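Local structure of similar to sp|P32453 Saccharomyces cerevisiae YNL315c ATP11 (Candida glabrata CBS 138, 2P4F) at residues K153-V158 and D277-S282; E118-W123 and V135-Y140. The protein probably acts as a mitochondrial chaperone that binds unfolded protein and assists assembly of the F1 ATP synthase. All blocks are in the same frame, centred on the assembly; numbering follows the deposited sequence. Where two conformers were deposited one is given.

Contact 1: K153-V158 and D277-S282; sequences KNPLFV and DFNKGS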
# COMPACT_ATOMS: atom_id res chain seq x y z
N LYS A 153 -11.92 -1.86 -6.78
CA LYS A 153 -13.31 -1.39 -6.58
C LYS A 153 -13.36 -0.20 -5.63
O LYS A 153 -14.35 0.52 -5.70
CB LYS A 153 -14.14 -2.55 -5.99
CG LYS A 153 -14.40 -3.60 -7.08
CD LYS A 153 -15.23 -4.76 -6.65
CE LYS A 153 -15.77 -5.38 -7.96
NZ LYS A 153 -15.32 -4.51 -9.10
N ASN A 154 -12.37 0.00 -4.78
CA ASN A 154 -12.40 1.01 -3.72
C ASN A 154 -11.07 1.76 -3.67
O ASN A 154 -10.37 1.65 -2.67
CB ASN A 154 -12.65 0.33 -2.36
CG ASN A 154 -13.95 -0.49 -2.35
OD1 ASN A 154 -15.03 0.07 -2.17
ND2 ASN A 154 -13.79 -1.80 -2.53
N PRO A 155 -10.71 2.46 -4.73
CA PRO A 155 -9.33 2.93 -4.88
C PRO A 155 -8.95 4.14 -4.04
O PRO A 155 -7.77 4.52 -4.07
CB PRO A 155 -9.21 3.24 -6.39
CG PRO A 155 -10.61 3.68 -6.75
CD PRO A 155 -11.50 2.73 -5.95
N LEU A 156 -9.88 4.73 -3.29
CA LEU A 156 -9.55 5.92 -2.51
C LEU A 156 -9.96 5.68 -1.07
O LEU A 156 -11.02 5.09 -0.81
CB LEU A 156 -10.30 7.13 -3.09
CG LEU A 156 -9.94 8.47 -2.44
CD1 LEU A 156 -8.48 8.84 -2.71
CD2 LEU A 156 -10.89 9.58 -2.94
N PHE A 157 -9.17 6.13 -0.12
CA PHE A 157 -9.62 6.03 1.27
C PHE A 157 -8.96 7.15 2.07
O PHE A 157 -8.16 7.91 1.52
CB PHE A 157 -9.30 4.66 1.86
CG PHE A 157 -10.13 4.27 3.10
CD1 PHE A 157 -11.52 4.51 3.14
CD2 PHE A 157 -9.53 3.68 4.18
CE1 PHE A 157 -12.29 4.13 4.24
CE2 PHE A 157 -10.29 3.29 5.29
CZ PHE A 157 -11.66 3.51 5.29
N VAL A 158 -9.36 7.28 3.34
CA VAL A 158 -8.70 8.22 4.26
C VAL A 158 -8.29 7.44 5.48
O VAL A 158 -9.07 6.56 5.92
CB VAL A 158 -9.68 9.35 4.65
CG1 VAL A 158 -9.08 10.22 5.72
CG2 VAL A 158 -10.00 10.15 3.37
N ASP A 277 -18.37 2.02 1.92
CA ASP A 277 -19.24 3.19 2.06
C ASP A 277 -18.56 4.48 1.65
O ASP A 277 -19.18 5.36 1.02
CB ASP A 277 -19.69 3.30 3.52
CG ASP A 277 -20.77 2.30 3.87
OD1 ASP A 277 -21.39 1.68 2.98
OD2 ASP A 277 -20.98 2.11 5.10
N PHE A 278 -17.27 4.61 1.99
CA PHE A 278 -16.53 5.80 1.55
C PHE A 278 -16.53 5.86 0.02
O PHE A 278 -16.84 6.90 -0.58
CB PHE A 278 -15.10 5.73 2.10
CG PHE A 278 -14.28 6.96 1.68
CD1 PHE A 278 -14.34 8.14 2.41
CD2 PHE A 278 -13.46 6.88 0.55
CE1 PHE A 278 -13.59 9.22 1.99
CE2 PHE A 278 -12.72 7.96 0.12
CZ PHE A 278 -12.77 9.11 0.86
N ASN A 279 -16.15 4.75 -0.63
CA ASN A 279 -15.97 4.78 -2.08
C ASN A 279 -17.27 4.91 -2.86
O ASN A 279 -17.27 5.36 -4.00
CB ASN A 279 -15.20 3.52 -2.53
CG ASN A 279 -13.72 3.80 -2.30
OD1 ASN A 279 -12.99 4.32 -3.20
ND2 ASN A 279 -13.23 3.43 -1.12
N LYS A 280 -18.38 4.54 -2.25
CA LYS A 280 -19.66 4.69 -2.96
C LYS A 280 -20.35 5.97 -2.50
O LYS A 280 -21.44 6.29 -3.01
CB LYS A 280 -20.47 3.41 -2.81
CG LYS A 280 -20.05 2.19 -3.66
CD LYS A 280 -19.97 0.93 -2.81
CE LYS A 280 -19.10 -0.18 -3.31
NZ LYS A 280 -17.61 -0.08 -3.13
N GLY A 281 -19.71 6.76 -1.61
CA GLY A 281 -20.34 8.04 -1.25
C GLY A 281 -21.56 7.89 -0.36
O GLY A 281 -22.44 8.74 -0.33
N SER A 282 -21.61 6.76 0.37
CA SER A 282 -22.73 6.49 1.26
C SER A 282 -22.74 7.42 2.45
O SER A 282 -21.72 7.77 3.09
CB SER A 282 -22.65 5.05 1.78
OG SER A 282 -23.59 4.91 2.84
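N279 presents its side-chain amide to the backbone of L156 and is held there by both of its polar atoms. OD1 of N279 accepts from L156 N, 3.1 Å away, on a lone pair in the carbonyl plane. ND2 of N279 gives a more bent bond to L156 O, 2.8 Å long, and the same nitrogen also donates to L275 O one turn back in its helix, which further fixes the rotation of the amide. N154 lies beside this amide with its own plane turned 77° from it; N154 CB is 3.4 Å from N279 ND2, while N154 ND2 bonds to Y150 O. Next to N279, the side chain of F278 projects from the helix with CG anti to the backbone N (chi1 -180°), which carries its ring across the start of the strand. F157 turns a ring edge to the F278 face in an offset edge-to-face pair, with planes at 86° and centroids 5.7 Å apart. L156 CG sits in the plane of the F278 ring at its edge, 3.8 Å from CE2 of F278, and V158 CG2 reaches F278 CZ at 3.9 Å. Helix 266-280, closed by a Schellman motif at G281, thus docks its last turn on outermost strand 156-162; F157 and, just before the strand, P155 form backbone hydrogen bonds with V184 and W186 of strand 179-190, and L290 of helix 287-295 packs on F157 and V158.

Contact 2: E118-W123 and V135-Y140; sequences EVEFLW and VAVVPY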
# COMPACT_ATOMS: atom_id res chain seq x y z
N GLU A 118 15.80 -16.98 -3.05
CA GLU A 118 16.88 -16.22 -3.72
C GLU A 118 16.36 -14.91 -4.27
O GLU A 118 17.03 -13.89 -4.12
CB GLU A 118 17.44 -17.08 -4.86
CG GLU A 118 18.28 -18.22 -4.21
CD GLU A 118 18.65 -19.31 -5.21
OE1 GLU A 118 18.01 -19.54 -6.26
OE2 GLU A 118 19.67 -20.00 -4.91
N VAL A 119 15.16 -14.90 -4.87
CA VAL A 119 14.60 -13.62 -5.33
C VAL A 119 14.39 -12.67 -4.16
O VAL A 119 14.70 -11.46 -4.26
CB VAL A 119 13.25 -13.83 -6.04
CG1 VAL A 119 12.58 -12.47 -6.37
CG2 VAL A 119 13.49 -14.66 -7.33
N GLU A 120 13.84 -13.20 -3.04
CA GLU A 120 13.64 -12.36 -1.85
C GLU A 120 14.96 -11.80 -1.35
O GLU A 120 15.02 -10.60 -1.01
CB GLU A 120 12.93 -13.12 -0.74
CG GLU A 120 12.77 -12.26 0.51
CD GLU A 120 11.83 -12.85 1.55
OE1 GLU A 120 11.17 -13.89 1.29
OE2 GLU A 120 11.73 -12.29 2.68
N PHE A 121 16.04 -12.61 -1.35
CA PHE A 121 17.35 -12.06 -0.89
C PHE A 121 17.79 -10.91 -1.77
O PHE A 121 18.27 -9.88 -1.32
CB PHE A 121 18.38 -13.17 -0.98
CG PHE A 121 18.24 -14.22 0.14
CD1 PHE A 121 17.41 -14.09 1.24
CD2 PHE A 121 18.99 -15.37 0.02
CE1 PHE A 121 17.36 -15.09 2.19
CE2 PHE A 121 18.98 -16.35 0.99
CZ PHE A 121 18.16 -16.22 2.10
N LEU A 122 17.63 -11.13 -3.08
CA LEU A 122 18.11 -10.07 -4.01
C LEU A 122 17.31 -8.79 -3.86
O LEU A 122 17.84 -7.70 -3.96
CB LEU A 122 18.02 -10.53 -5.46
CG LEU A 122 19.01 -11.62 -5.87
CD1 LEU A 122 18.67 -12.03 -7.30
CD2 LEU A 122 20.44 -11.08 -5.74
N TRP A 123 16.01 -8.97 -3.66
CA TRP A 123 15.14 -7.77 -3.55
C TRP A 123 15.49 -7.00 -2.28
O TRP A 123 15.61 -5.77 -2.29
CB TRP A 123 13.72 -8.23 -3.50
CG TRP A 123 12.65 -7.20 -3.44
CD1 TRP A 123 11.73 -6.95 -2.45
CD2 TRP A 123 12.37 -6.25 -4.50
NE1 TRP A 123 10.91 -5.89 -2.85
CE2 TRP A 123 11.28 -5.46 -4.09
CE3 TRP A 123 12.94 -6.02 -5.74
CZ2 TRP A 123 10.73 -4.43 -4.87
CZ3 TRP A 123 12.41 -4.99 -6.53
CH2 TRP A 123 11.32 -4.22 -6.09
N VAL A 135 10.14 -2.40 2.44
CA VAL A 135 10.39 -3.51 1.55
C VAL A 135 9.63 -4.72 2.06
O VAL A 135 9.68 -4.96 3.27
CB VAL A 135 11.90 -3.85 1.47
CG1 VAL A 135 12.16 -4.98 0.50
CG2 VAL A 135 12.68 -2.61 1.03
N ALA A 136 8.96 -5.46 1.17
CA ALA A 136 8.28 -6.68 1.61
C ALA A 136 8.19 -7.64 0.44
O ALA A 136 8.32 -7.22 -0.72
CB ALA A 136 6.87 -6.38 2.12
N VAL A 137 7.95 -8.90 0.80
CA VAL A 137 7.55 -9.89 -0.18
C VAL A 137 6.24 -10.50 0.32
O VAL A 137 6.24 -10.97 1.48
CB VAL A 137 8.65 -10.95 -0.34
CG1 VAL A 137 8.19 -12.02 -1.31
CG2 VAL A 137 9.92 -10.27 -0.83
N VAL A 138 5.19 -10.49 -0.46
CA VAL A 138 3.81 -10.84 -0.08
C VAL A 138 3.34 -12.01 -0.90
O VAL A 138 3.53 -11.96 -2.12
CB VAL A 138 2.89 -9.61 -0.36
CG1 VAL A 138 1.46 -9.83 0.04
CG2 VAL A 138 3.43 -8.37 0.38
N PRO A 139 2.78 -13.08 -0.37
CA PRO A 139 2.26 -14.13 -1.27
C PRO A 139 1.06 -13.57 -2.00
O PRO A 139 0.23 -12.81 -1.46
CB PRO A 139 1.82 -15.28 -0.36
CG PRO A 139 1.73 -14.69 0.99
CD PRO A 139 2.60 -13.46 1.04
N TYR A 140 0.96 -13.99 -3.26
CA TYR A 140 -0.13 -13.46 -4.08
C TYR A 140 -1.47 -14.05 -3.67
O TYR A 140 -2.41 -13.31 -3.31
CB TYR A 140 0.18 -13.72 -5.55
CG TYR A 140 -0.93 -13.12 -6.40
CD1 TYR A 140 -1.04 -11.74 -6.60
CD2 TYR A 140 -1.87 -13.95 -7.03
CE1 TYR A 140 -2.06 -11.18 -7.38
CE2 TYR A 140 -2.88 -13.37 -7.80
CZ TYR A 140 -2.96 -12.01 -7.97
OH TYR A 140 -3.96 -11.49 -8.73
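The indole nitrogen of W123, NE1, donates its hydrogen to the carbonyl oxygen of M232 and also lies beside the backbone of A136, whose O is 3.6 Å from NE1 without forming a hydrogen bond. This places W123 over the join between two neighbouring strands, since A136 and M232 are themselves paired by backbone hydrogen bonds. The setting is a helix packed over one face of the antiparallel sheet of the half barrel, at its outermost strand 133-139: helix 116-126 runs nearly antiparallel to this strand, and the axes of segments 118-123 and 135-139 come within 9.3 Å, at an angle of 157°. W123 spans from helix to strand. Its CG is anti to the backbone N (chi1 -178°), which sends the indole from the helix toward the strand, and the pyrrole side of the ring meets the two valines, V135 and V137, that point toward the helix. V135 CG1 lies 3.6 Å from W123 CD1, and V137 CG2 approaches the same carbon less closely, at 4.1 Å. L231 and N233 of strand 229-236 touch the indole as well, and W127 packs edge-to-face with it, so W123 is buried although the contact itself lies near the surface. One turn earlier, E120 stretches its extended chain obliquely across V137. Only the aliphatic part and carboxylate carbon meet the valine; the charge is directed to R124, in a salt bridge from E120 OE2 to R124 NH2. The closest approach of this outer pair is E120 CG to V137 CG2, 3.7 Å.

Following the chain from the N terminus, helix 116-126 comes first, and contact 2 closes the short loop of 11 residues between 118-123 and 135-140, which joins this helix to strand 133-139. Helix 140-153 then carries the chain to the other outermost strand, 156-162, where contact 1 opens. It closes 118 residues later at the end of helix 266-280, after the four remaining strands and several helices. The two loops therefore stand in series and neither encloses the other. The centres of contact 1 and contact 2 are about 30 Å apart, on opposite sides of the centre of the chain, and the two do not touch. Each fastens a helix to one of the two outermost strands of the same antiparallel sheet.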